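Local coordinates for multifunctional non-homologous end joining DNA repair protein LigD (Mycobacterium tuberculosis, PDB 2IRU) that probably works with Ku to recognise, process and reseal DNA double-strand breaks by non-homologous end joining, this chain being its manganese-dependent polymerase domain, at residues 19-22 against 28-31; 37-42 against 242-247; 52-57 against 102-107; 69-74 against 79-84. All blocks are in the same frame, centred on the assembly; numbering follows the deposited sequence.

Contact 1 (19-22 against 28-31); sequences KVLY and TKSD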
loop_
_atom_site.group_PDB
_atom_site.type_symbol
_atom_site.label_atom_id
_atom_site.label_comp_id
_atom_site.label_asym_id
_atom_site.label_seq_id
_atom_site.Cartn_x
_atom_site.Cartn_y
_atom_site.Cartn_z
ATOM N N LYS A 19 20.770 14.738 -4.576
ATOM C CA LYS A 19 20.186 15.068 -3.252
ATOM C C LYS A 19 19.981 13.803 -2.380
ATOM O O LYS A 19 19.364 12.857 -2.804
ATOM C CB LYS A 19 18.883 15.872 -3.390
ATOM C CG LYS A 19 18.436 16.493 -2.043
ATOM C CD LYS A 19 16.992 17.133 -2.027
ATOM C CE LYS A 19 16.933 18.456 -2.698
ATOM N NZ LYS A 19 17.686 19.494 -1.950
ATOM N N VAL A 20 20.559 13.813 -1.162
ATOM C CA VAL A 20 20.303 12.691 -0.254
ATOM C C VAL A 20 18.942 12.840 0.409
ATOM O O VAL A 20 18.659 13.876 1.069
ATOM C CB VAL A 20 21.421 12.543 0.818
ATOM C CG1 VAL A 20 21.010 11.530 1.842
ATOM C CG2 VAL A 20 22.757 12.117 0.150
ATOM N N LEU A 21 18.115 11.808 0.238
ATOM C CA LEU A 21 16.794 11.801 0.889
ATOM C C LEU A 21 16.726 10.933 2.164
ATOM O O LEU A 21 15.811 11.099 2.973
ATOM C CB LEU A 21 15.718 11.395 -0.101
ATOM C CG LEU A 21 15.546 12.274 -1.358
ATOM C CD1 LEU A 21 14.413 11.717 -2.199
ATOM C CD2 LEU A 21 15.207 13.679 -1.000
ATOM N N TYR A 22 17.698 10.031 2.326
ATOM C CA TYR A 22 17.829 9.222 3.550
ATOM C C TYR A 22 19.253 9.401 4.139
ATOM O O TYR A 22 20.174 8.672 3.758
ATOM C CB TYR A 22 17.636 7.739 3.191
ATOM C CG TYR A 22 16.233 7.372 2.760
ATOM C CD1 TYR A 22 15.328 6.836 3.680
ATOM C CD2 TYR A 22 15.825 7.549 1.412
ATOM C CE1 TYR A 22 14.018 6.454 3.289
ATOM C CE2 TYR A 22 14.538 7.158 0.992
ATOM C CZ TYR A 22 13.642 6.649 1.944
ATOM O OH TYR A 22 12.390 6.285 1.516
ATOM N N THR A 28 19.854 8.540 -2.448
ATOM C CA THR A 28 19.667 9.804 -3.190
ATOM C C THR A 28 18.405 9.819 -4.053
ATOM O O THR A 28 17.747 8.784 -4.289
ATOM C CB THR A 28 20.817 10.049 -4.179
ATOM O OG1 THR A 28 20.806 9.009 -5.178
ATOM C CG2 THR A 28 22.183 10.088 -3.487
ATOM N N LYS A 29 18.090 10.993 -4.571
ATOM C CA LYS A 29 16.992 11.097 -5.535
ATOM C C LYS A 29 17.248 10.171 -6.725
ATOM O O LYS A 29 16.326 9.484 -7.171
ATOM C CB LYS A 29 16.807 12.533 -6.005
ATOM C CG LYS A 29 16.210 13.454 -4.994
ATOM C CD LYS A 29 15.789 14.772 -5.646
ATOM C CE LYS A 29 14.533 14.635 -6.550
ATOM N NZ LYS A 29 14.082 15.943 -7.274
ATOM N N SER A 30 18.494 10.092 -7.200
ATOM C CA SER A 30 18.848 9.181 -8.311
ATOM C C SER A 30 18.534 7.712 -7.962
ATOM O O SER A 30 17.960 6.964 -8.778
ATOM C CB SER A 30 20.321 9.341 -8.707
ATOM O OG SER A 30 20.626 8.564 -9.846
ATOM N N ASP A 31 18.892 7.321 -6.749
ATOM C CA ASP A 31 18.578 5.960 -6.276
ATOM C C ASP A 31 17.078 5.688 -6.366
ATOM O O ASP A 31 16.642 4.600 -6.788
ATOM C CB ASP A 31 19.016 5.778 -4.824
ATOM C CG ASP A 31 20.539 5.702 -4.668
ATOM O OD1 ASP A 31 21.229 5.167 -5.571
ATOM O OD2 ASP A 31 21.015 6.136 -3.605
#
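The carbonyl of Lys-19 meets the first turn of the following helix: Lys-29 N donates to Lys-19 O at 2.9 Å, bent to 146° at the hydrogen but almost in line with the carbonyl. The same oxygen has a CA-H...O contact from Thr-28 CA at 3.1 Å. Packing is tightest on the side of Leu-21, a buried residue whose CD1 lies 3.7 Å from CG of Lys-29 and whose side chain runs aslant across the lysine's. Lys-29 CG also reaches CB of Lys-19 at 3.9 Å, so the aliphatic part of Lys-29 rests on both Leu-21 and Lys-19 while its amino group goes on to Thr-15 O and Gln-107 OE1. The looser side is that of Val-20 and Thr-28, both partly exposed. They form an antiparallel non-hydrogen-bonded pair with diverging side chains, whose CG2 methyls approach no closer than 4.2 Å. With chi1 at 64°, Thr-28 turns OG1 back over the helix start to accept from Asp-31 N, and Asp-31 OD2 takes Thr-28 N at 2.9 Å, completing a capping box. Thus a two-stranded hairpin, 20-22 with 27-28, leads directly into helix 29-47. Leu-21 also packs on Leu-111, and Lys-19, closing a segment that probably meets target DNA, bonds Asn-59 OD1 through NZ, joining the hairpin to the loops flanking strands 53-56 and 112-115.

Contact 2 (37-42 against 242-247); sequences AGVAEV and APYSLR
Val-42 sets one methyl on the ring of Tyr-244. Its CG2 stands 3.6 Å from the ring centroid and 18° off the normal, a CH-pi contact over the face, displaced toward the hydroxyl end so that CZ, at 3.5 Å from CG2, is the nearest ring atom. The methyl gets there because CG2 lies between the backbone N and the carbonyl carbon of its own residue, with CG1 anti to that carbon (chi1 -60°). One helical turn earlier, Val-39 adds a looser contact, its CG2 lying 4.3 Å from Tyr-244 CB.

The next shell fixes the tyrosine at both ends. Its backbone occupies a type II turn from Ala-242 to Ser-245, closed by Ser-245 N to Ala-242 O at 2.9 Å, and the positive phi of 74° at Tyr-244 is that of the third residue of such a turn. Tyr-244 O accepts from the hydroxyl of Tyr-35 on helix 29-47, while Tyr-244 OH bonds Asp-285 OD1. Farther out, Ile-280 of helix 273-283 touches both valines, and Met-43 and Pro-257 also meet the tyrosine. Along the loop, Arg-247, a probable substrate-binding residue, is tied by Glu-112 and Ser-175 O.

No hydrogen bond joins the two segments directly. Their attraction is dispersion between methyls and an aromatic face, whereas the buried phenol's polar end is satisfied by Asp-285; the phenol can thus be buried against the valines with its hydroxyl still partnered.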
loop_
_atom_site.group_PDB
_atom_site.type_symbol
_atom_site.label_atom_id
_atom_site.label_comp_id
_atom_site.label_asym_id
_atom_site.label_seq_id
_atom_site.Cartn_x
_atom_site.Cartn_y
_atom_site.Cartn_z
ATOM N N ALA A 37 11.648 3.189 -11.353
ATOM C CA ALA A 37 11.757 2.601 -12.699
ATOM C C ALA A 37 11.830 1.087 -12.659
ATOM O O ALA A 37 11.191 0.406 -13.478
ATOM C CB ALA A 37 12.968 3.160 -13.424
ATOM N N GLY A 38 12.625 0.564 -11.732
ATOM C CA GLY A 38 12.886 -0.892 -11.649
ATOM C C GLY A 38 11.651 -1.665 -11.225
ATOM O O GLY A 38 11.460 -2.821 -11.633
ATOM N N VAL A 39 10.843 -1.031 -10.371
ATOM C CA VAL A 39 9.620 -1.705 -9.861
ATOM C C VAL A 39 8.358 -1.390 -10.661
ATOM O O VAL A 39 7.308 -1.998 -10.392
ATOM C CB VAL A 39 9.355 -1.496 -8.320
ATOM C CG1 VAL A 39 10.550 -1.977 -7.463
ATOM C CG2 VAL A 39 8.896 -0.064 -7.991
ATOM N N ALA A 40 8.443 -0.477 -11.642
ATOM C CA ALA A 40 7.223 -0.037 -12.333
ATOM C C ALA A 40 6.369 -1.216 -12.820
ATOM O O ALA A 40 5.152 -1.238 -12.599
ATOM C CB ALA A 40 7.539 0.928 -13.522
ATOM N N GLU A 41 7.001 -2.167 -13.505
ATOM C CA GLU A 41 6.255 -3.240 -14.168
ATOM C C GLU A 41 5.412 -3.990 -13.156
ATOM O O GLU A 41 4.232 -4.269 -13.429
ATOM C CB GLU A 41 7.192 -4.207 -14.874
ATOM C CG GLU A 41 6.466 -5.289 -15.730
ATOM C CD GLU A 41 7.399 -6.424 -16.206
ATOM O OE1 GLU A 41 8.649 -6.274 -16.101
ATOM O OE2 GLU A 41 6.880 -7.451 -16.719
ATOM N N VAL A 42 6.018 -4.329 -12.015
ATOM C CA VAL A 42 5.303 -5.112 -10.986
ATOM C C VAL A 42 4.413 -4.244 -10.101
ATOM O O VAL A 42 3.377 -4.744 -9.583
ATOM C CB VAL A 42 6.269 -5.982 -10.119
ATOM C CG1 VAL A 42 7.027 -6.963 -11.001
ATOM C CG2 VAL A 42 7.240 -5.118 -9.261
ATOM N N ALA A 242 1.000 1.566 -0.740
ATOM C CA ALA A 242 0.942 0.662 -1.880
ATOM C C ALA A 242 2.046 -0.380 -1.879
ATOM O O ALA A 242 3.184 -0.064 -1.554
ATOM C CB ALA A 242 0.980 1.436 -3.143
ATOM N N PRO A 243 1.717 -1.627 -2.294
ATOM C CA PRO A 243 2.808 -2.583 -2.444
ATOM C C PRO A 243 3.934 -1.982 -3.329
ATOM O O PRO A 243 3.641 -1.297 -4.342
ATOM C CB PRO A 243 2.156 -3.767 -3.156
ATOM C CG PRO A 243 0.698 -3.713 -2.696
ATOM C CD PRO A 243 0.401 -2.213 -2.627
ATOM N N TYR A 244 5.169 -2.275 -2.936
ATOM C CA TYR A 244 6.396 -1.747 -3.589
ATOM C C TYR A 244 6.726 -0.269 -3.308
ATOM O O TYR A 244 7.810 0.194 -3.671
ATOM C CB TYR A 244 6.394 -1.989 -5.085
ATOM C CG TYR A 244 6.310 -3.456 -5.427
ATOM C CD1 TYR A 244 7.466 -4.260 -5.349
ATOM C CD2 TYR A 244 5.108 -4.035 -5.870
ATOM C CE1 TYR A 244 7.419 -5.619 -5.678
ATOM C CE2 TYR A 244 5.049 -5.414 -6.206
ATOM C CZ TYR A 244 6.215 -6.182 -6.103
ATOM O OH TYR A 244 6.219 -7.503 -6.412
ATOM N N SER A 245 5.821 0.442 -2.633
ATOM C CA SER A 245 6.180 1.821 -2.223
ATOM C C SER A 245 7.343 1.804 -1.245
ATOM O O SER A 245 7.417 0.937 -0.341
ATOM C CB SER A 245 4.995 2.521 -1.531
ATOM O OG SER A 245 5.335 3.886 -1.197
ATOM N N LEU A 246 8.217 2.794 -1.383
ATOM C CA LEU A 246 9.216 3.091 -0.351
ATOM C C LEU A 246 8.454 3.611 0.867
ATOM O O LEU A 246 7.276 4.045 0.751
ATOM C CB LEU A 246 10.177 4.199 -0.841
ATOM C CG LEU A 246 11.191 3.772 -1.900
ATOM C CD1 LEU A 246 11.850 4.967 -2.550
ATOM C CD2 LEU A 246 12.281 2.928 -1.273
ATOM N N ARG A 247 9.164 3.617 1.987
ATOM C CA ARG A 247 8.686 4.236 3.217
ATOM C C ARG A 247 9.591 5.396 3.591
ATOM O O ARG A 247 10.838 5.327 3.459
ATOM C CB ARG A 247 8.672 3.222 4.370
ATOM C CG ARG A 247 7.818 1.958 4.119
ATOM C CD ARG A 247 6.399 2.285 3.647
ATOM N NE ARG A 247 5.702 3.225 4.500
ATOM C CZ ARG A 247 4.837 2.879 5.447
ATOM N NH1 ARG A 247 4.529 1.598 5.652
ATOM N NH2 ARG A 247 4.224 3.824 6.151
#

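Contact 3 (52-57 against 102-107); sequences ATRKRW and LAWIAQ
Arg-54 lays its aliphatic part across the end of Ile-105: CG of the arginine is 3.6 Å from CD1 of the isoleucine, and the two side chains cross at about a right angle. Farther out, Arg-54 NE comes within 3.9 Å of CH2 at the benzo end of Trp-104. The guanidinium and indole planes are 37° apart, and NE approaches the ring obliquely. The indole has its CG anti to the backbone N (chi1 176°), carrying the benzo end to the arginine although the CB bond does not point at the strand.

Bends at chi2 and chi3 fold the arginine back along its own strand. NH1 thereby donates to Ala-52 O at 2.8 Å, and the acceptor lies within 9° of the guanidinium plane. NH1 has a second acceptor in Lys-69 O, and NH2 bonds Gln-70 O. Three backbone carbonyls thus hold the buried cationic group and fix its rotation, while the two apolar residues of the helix pack on its methylenes and NE.

Helix 99-107 is therefore packed on strand 53-56, in the four-stranded antiparallel sheet that also carries 66-68, 112-115 and 240-241. Ile-105 further touches Val-113 on the neighbouring strand 112-115. The next residue along strand 53-56, Lys-55, probably binds substrate. On another flank of the helix, Leu-102 reaches Ala-40, Met-43 and Leu-44, so the helix packs against both the sheet and helix 29-47, on different flanks.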
loop_
_atom_site.group_PDB
_atom_site.type_symbol
_atom_site.label_atom_id
_atom_site.label_comp_id
_atom_site.label_asym_id
_atom_site.label_seq_id
_atom_site.Cartn_x
_atom_site.Cartn_y
_atom_site.Cartn_z
ATOM N N ALA A 52 -4.181 8.070 -6.186
ATOM C CA ALA A 52 -2.869 7.970 -5.512
ATOM C C ALA A 52 -2.663 9.137 -4.552
ATOM O O ALA A 52 -2.507 10.295 -5.005
ATOM C CB ALA A 52 -1.733 7.940 -6.527
ATOM N N THR A 53 -2.670 8.822 -3.256
ATOM C CA THR A 53 -2.214 9.783 -2.214
ATOM C C THR A 53 -0.695 9.736 -2.118
ATOM O O THR A 53 -0.136 8.654 -2.052
ATOM C CB THR A 53 -2.887 9.467 -0.860
ATOM O OG1 THR A 53 -4.281 9.749 -0.975
ATOM C CG2 THR A 53 -2.309 10.322 0.274
ATOM N N ARG A 54 -0.045 10.902 -2.132
ATOM C CA ARG A 54 1.434 10.976 -1.982
ATOM C C ARG A 54 1.808 11.389 -0.568
ATOM O O ARG A 54 1.082 12.177 0.035
ATOM C CB ARG A 54 2.038 12.024 -2.966
ATOM C CG ARG A 54 2.015 11.601 -4.461
ATOM C CD ARG A 54 0.646 11.745 -5.089
ATOM N NE ARG A 54 0.372 13.173 -5.286
ATOM C CZ ARG A 54 -0.826 13.762 -5.241
ATOM N NH1 ARG A 54 -1.951 13.055 -5.043
ATOM N NH2 ARG A 54 -0.886 15.091 -5.459
ATOM N N LYS A 55 2.922 10.886 -0.044
ATOM C CA LYS A 55 3.525 11.567 1.087
ATOM C C LYS A 55 4.930 11.991 0.613
ATOM O O LYS A 55 5.714 11.151 0.123
ATOM C CB LYS A 55 3.519 10.742 2.370
ATOM C CG LYS A 55 3.855 11.674 3.578
ATOM C CD LYS A 55 3.583 11.032 4.944
ATOM C CE LYS A 55 4.037 12.009 6.042
ATOM N NZ LYS A 55 3.894 11.337 7.401
ATOM N N ARG A 56 5.206 13.302 0.732
ATOM C CA ARG A 56 6.410 13.882 0.192
ATOM C C ARG A 56 7.355 14.351 1.259
ATOM O O ARG A 56 6.926 14.960 2.246
ATOM C CB ARG A 56 6.103 15.090 -0.743
ATOM C CG ARG A 56 5.311 14.651 -1.972
ATOM C CD ARG A 56 4.813 15.797 -2.865
ATOM N NE ARG A 56 5.930 16.581 -3.409
ATOM C CZ ARG A 56 5.781 17.781 -3.978
ATOM N NH1 ARG A 56 4.568 18.352 -4.078
ATOM N NH2 ARG A 56 6.855 18.403 -4.467
ATOM N N TRP A 57 8.639 14.089 1.036
ATOM C CA TRP A 57 9.724 14.621 1.864
ATOM C C TRP A 57 10.704 15.442 0.970
ATOM O O TRP A 57 11.759 14.928 0.599
ATOM C CB TRP A 57 10.498 13.456 2.509
ATOM C CG TRP A 57 9.807 12.778 3.667
ATOM C CD1 TRP A 57 10.102 12.974 5.003
ATOM C CD2 TRP A 57 8.777 11.769 3.630
ATOM N NE1 TRP A 57 9.302 12.170 5.793
ATOM C CE2 TRP A 57 8.481 11.428 4.981
ATOM C CE3 TRP A 57 8.065 11.139 2.600
ATOM C CZ2 TRP A 57 7.522 10.467 5.323
ATOM C CZ3 TRP A 57 7.104 10.188 2.929
ATOM C CH2 TRP A 57 6.831 9.863 4.293
ATOM N N LEU A 102 5.417 7.006 -12.332
ATOM C CA LEU A 102 6.259 6.689 -11.170
ATOM C C LEU A 102 7.563 7.507 -11.184
ATOM O O LEU A 102 8.083 7.843 -10.124
ATOM C CB LEU A 102 6.553 5.195 -11.094
ATOM C CG LEU A 102 5.372 4.365 -10.611
ATOM C CD1 LEU A 102 5.562 2.892 -10.881
ATOM C CD2 LEU A 102 5.062 4.606 -9.130
ATOM N N ALA A 103 8.084 7.797 -12.374
ATOM C CA ALA A 103 9.200 8.759 -12.471
ATOM C C ALA A 103 8.816 10.131 -11.858
ATOM O O ALA A 103 9.627 10.779 -11.176
ATOM C CB ALA A 103 9.677 8.886 -13.896
ATOM N N TRP A 104 7.580 10.582 -12.120
ATOM C CA TRP A 104 7.060 11.838 -11.524
ATOM C C TRP A 104 6.974 11.685 -9.994
ATOM O O TRP A 104 7.414 12.556 -9.246
ATOM C CB TRP A 104 5.665 12.158 -12.113
ATOM C CG TRP A 104 5.041 13.342 -11.486
ATOM C CD1 TRP A 104 5.447 14.658 -11.601
ATOM C CD2 TRP A 104 3.970 13.331 -10.536
ATOM N NE1 TRP A 104 4.637 15.463 -10.830
ATOM C CE2 TRP A 104 3.716 14.679 -10.178
ATOM C CE3 TRP A 104 3.152 12.313 -10.000
ATOM C CZ2 TRP A 104 2.696 15.030 -9.269
ATOM C CZ3 TRP A 104 2.151 12.639 -9.115
ATOM C CH2 TRP A 104 1.908 14.003 -8.762
ATOM N N ILE A 105 6.483 10.542 -9.518
ATOM C CA ILE A 105 6.444 10.273 -8.083
ATOM C C ILE A 105 7.869 10.443 -7.472
ATOM O O ILE A 105 8.046 11.122 -6.456
ATOM C CB ILE A 105 5.905 8.867 -7.851
ATOM C CG1 ILE A 105 4.368 8.865 -8.055
ATOM C CG2 ILE A 105 6.322 8.329 -6.467
ATOM C CD1 ILE A 105 3.592 9.693 -7.022
ATOM N N ALA A 106 8.870 9.876 -8.126
ATOM C CA ALA A 106 10.244 9.969 -7.632
ATOM C C ALA A 106 10.745 11.404 -7.678
ATOM O O ALA A 106 11.316 11.890 -6.719
ATOM C CB ALA A 106 11.130 9.096 -8.475
ATOM N N GLN A 107 10.509 12.090 -8.804
ATOM C CA GLN A 107 10.946 13.461 -8.946
ATOM C C GLN A 107 10.323 14.403 -7.863
ATOM O O GLN A 107 10.966 15.358 -7.405
ATOM C CB GLN A 107 10.669 13.952 -10.377
ATOM C CG GLN A 107 10.724 15.485 -10.544
ATOM C CD GLN A 107 12.044 16.126 -10.127
ATOM O OE1 GLN A 107 13.071 15.456 -9.926
ATOM N NE2 GLN A 107 12.023 17.456 -10.004
#

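Contact 4 (69-74 against 79-84); sequences KQLALS and LSRATV
The guanidinium of Arg-81 has CD2 of Leu-71 over the centre of one face, 3.4 Å from CZ; Leu-79 O and N and water 2 lie at its edge, water 1 being displaced toward the leucine face. Leu-79 O is gripped side-on by two of its nitrogens, NE at 3.1 Å and NH2 at 3.0 Å, both coming from the same face of the carbonyl plane. NH1 turns instead to the waters: water 1, 3.0 Å from NH1, bridges it to Leu-71 O, and water 2 lies 2.9 Å from NH1 and within hydrogen-bonding distance of Ala-72 O. NH2 has a further acceptor in Pro-76 O.

A chi1 of 64°, with a bend at chi3, brings the guanidinium back to Leu-79. Leu-71 crosses Arg-81 at about a right angle, and its other methyl, CD1, meets Leu-79 CD1 at 4.1 Å. Both leucines also pack on Trp-104 of helix 99-107.

The loop after strand 66-68 is thus joined to strand 80-84, which pairs antiparallel with 91-95, by methyl packing and the bridge through water 1, with no direct hydrogen bond between the segments. Backbone carbonyls and water accept the arginine's N-H groups and would be expected to disperse its charge, leaving a flat face to the leucine.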
loop_
_atom_site.group_PDB
_atom_site.type_symbol
_atom_site.label_atom_id
_atom_site.label_comp_id
_atom_site.label_asym_id
_atom_site.label_seq_id
_atom_site.Cartn_x
_atom_site.Cartn_y
_atom_site.Cartn_z
ATOM N N LYS A 69 -3.102 15.112 -1.656
ATOM C CA LYS A 69 -4.164 14.319 -2.274
ATOM C C LYS A 69 -4.562 14.956 -3.601
ATOM O O LYS A 69 -4.311 14.389 -4.674
ATOM C CB LYS A 69 -5.366 14.187 -1.334
ATOM C CG LYS A 69 -5.019 13.338 -0.138
ATOM C CD LYS A 69 -6.171 13.291 0.880
ATOM C CE LYS A 69 -5.820 12.310 2.015
ATOM N NZ LYS A 69 -5.754 10.885 1.517
ATOM N N GLN A 70 -5.150 16.147 -3.536
ATOM C CA GLN A 70 -5.459 16.859 -4.787
ATOM C C GLN A 70 -4.208 16.913 -5.713
ATOM O O GLN A 70 -3.062 17.055 -5.252
ATOM C CB GLN A 70 -5.933 18.290 -4.474
ATOM C CG GLN A 70 -6.342 19.138 -5.682
ATOM C CD GLN A 70 -7.726 18.825 -6.221
ATOM O OE1 GLN A 70 -8.534 18.211 -5.546
ATOM N NE2 GLN A 70 -8.022 19.310 -7.439
ATOM N N LEU A 71 -4.452 16.789 -7.017
ATOM C CA LEU A 71 -3.413 16.919 -8.030
ATOM C C LEU A 71 -3.271 18.394 -8.419
ATOM O O LEU A 71 -4.149 18.938 -9.084
ATOM C CB LEU A 71 -3.749 16.073 -9.279
ATOM C CG LEU A 71 -2.566 15.991 -10.286
ATOM C CD1 LEU A 71 -1.233 15.498 -9.677
ATOM C CD2 LEU A 71 -2.946 15.115 -11.489
ATOM N N ALA A 72 -2.142 18.982 -8.046
ATOM C CA ALA A 72 -1.878 20.412 -8.307
ATOM C C ALA A 72 -1.832 20.709 -9.813
ATOM O O ALA A 72 -1.348 19.838 -10.601
ATOM C CB ALA A 72 -0.568 20.834 -7.665
ATOM N N LEU A 73 -2.289 21.908 -10.220
ATOM C CA LEU A 73 -2.196 22.284 -11.644
ATOM C C LEU A 73 -0.752 22.258 -12.186
ATOM O O LEU A 73 -0.511 22.077 -13.398
ATOM C CB LEU A 73 -2.838 23.659 -11.911
ATOM C CG LEU A 73 -3.123 24.062 -13.360
ATOM C CD1 LEU A 73 -4.197 23.147 -13.949
ATOM C CD2 LEU A 73 -3.637 25.493 -13.395
ATOM N N SER A 74 0.221 22.456 -11.300
ATOM C CA SER A 74 1.627 22.447 -11.694
ATOM C C SER A 74 2.129 21.039 -12.110
ATOM O O SER A 74 3.225 20.908 -12.706
ATOM C CB SER A 74 2.456 22.990 -10.538
ATOM O OG SER A 74 2.334 22.150 -9.411
ATOM N N LEU A 79 -0.758 13.287 -16.753
ATOM C CA LEU A 79 -1.166 12.344 -15.704
ATOM C C LEU A 79 -2.672 12.077 -15.789
ATOM O O LEU A 79 -3.469 13.006 -15.959
ATOM C CB LEU A 79 -0.835 12.924 -14.325
ATOM C CG LEU A 79 0.634 12.825 -13.925
ATOM C CD1 LEU A 79 0.872 13.762 -12.734
ATOM C CD2 LEU A 79 0.970 11.388 -13.534
ATOM N N SER A 80 -3.049 10.801 -15.714
ATOM C CA SER A 80 -4.460 10.466 -15.507
ATOM C C SER A 80 -4.926 11.031 -14.158
ATOM O O SER A 80 -4.135 11.169 -13.213
ATOM C CB SER A 80 -4.649 8.959 -15.559
ATOM O OG SER A 80 -4.298 8.500 -16.855
ATOM N N ARG A 81 -6.216 11.379 -14.083
ATOM C CA ARG A 81 -6.791 11.879 -12.849
ATOM C C ARG A 81 -8.285 11.618 -12.813
ATOM O O ARG A 81 -8.951 11.464 -13.852
ATOM C CB ARG A 81 -6.517 13.367 -12.650
ATOM C CG ARG A 81 -7.191 14.243 -13.724
ATOM C CD ARG A 81 -6.401 15.527 -13.904
ATOM N NE ARG A 81 -5.122 15.302 -14.586
ATOM C CZ ARG A 81 -4.090 16.151 -14.547
ATOM N NH1 ARG A 81 -4.163 17.283 -13.844
ATOM N NH2 ARG A 81 -2.957 15.854 -15.179
ATOM N N ALA A 82 -8.816 11.601 -11.594
ATOM C CA ALA A 82 -10.238 11.422 -11.422
ATOM C C ALA A 82 -10.686 11.969 -10.078
ATOM O O ALA A 82 -9.873 12.129 -9.177
ATOM C CB ALA A 82 -10.634 9.966 -11.605
ATOM N N THR A 83 -11.992 12.242 -9.959
ATOM C CA THR A 83 -12.508 13.023 -8.849
ATOM C C THR A 83 -13.317 12.148 -7.875
ATOM O O THR A 83 -14.114 11.290 -8.309
ATOM C CB THR A 83 -13.376 14.179 -9.399
ATOM O OG1 THR A 83 -12.607 14.918 -10.359
ATOM C CG2 THR A 83 -13.833 15.100 -8.304
ATOM N N VAL A 84 -13.091 12.360 -6.583
ATOM C CA VAL A 84 -13.909 11.734 -5.524
ATOM C C VAL A 84 -14.680 12.814 -4.772
ATOM O O VAL A 84 -14.113 13.846 -4.389
ATOM C CB VAL A 84 -13.032 10.952 -4.526
ATOM C CG1 VAL A 84 -13.916 10.026 -3.663
ATOM C CG2 VAL A 84 -11.956 10.170 -5.267
HETATM O O HOH W 1 -5.713 18.040 -11.340
HETATM O O HOH W 2 -1.929 19.097 -13.591
#

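How the contacts relate
Helix 29-47 serves contacts 1 and 2, whose centres are 16 Å apart; Tyr-22 OH lies 2.7 Å from Arg-247 O, a probable hydrogen bond. Contact 3 is central: it touches contact 1 through Lys-29 and Gln-107, contact 2 where Ala-40 CA meets Leu-102 CD1 at 3.7 Å, and contact 4 through Arg-54 and Trp-104, whose CH2 is 3.6 Å from Leu-71 CD1. Contact 4 nests within the chain loop of contact 3, itself within that of contact 2. Contacts 2 and 3 contain the probable substrate-binding residues Arg-247 and Lys-55; the Arg-54 side chain is about 7 Å from that of His-114, another. Contact 4 lies away from these, though Lys-69 and Gln-70 belong to a probable DNA-binding segment.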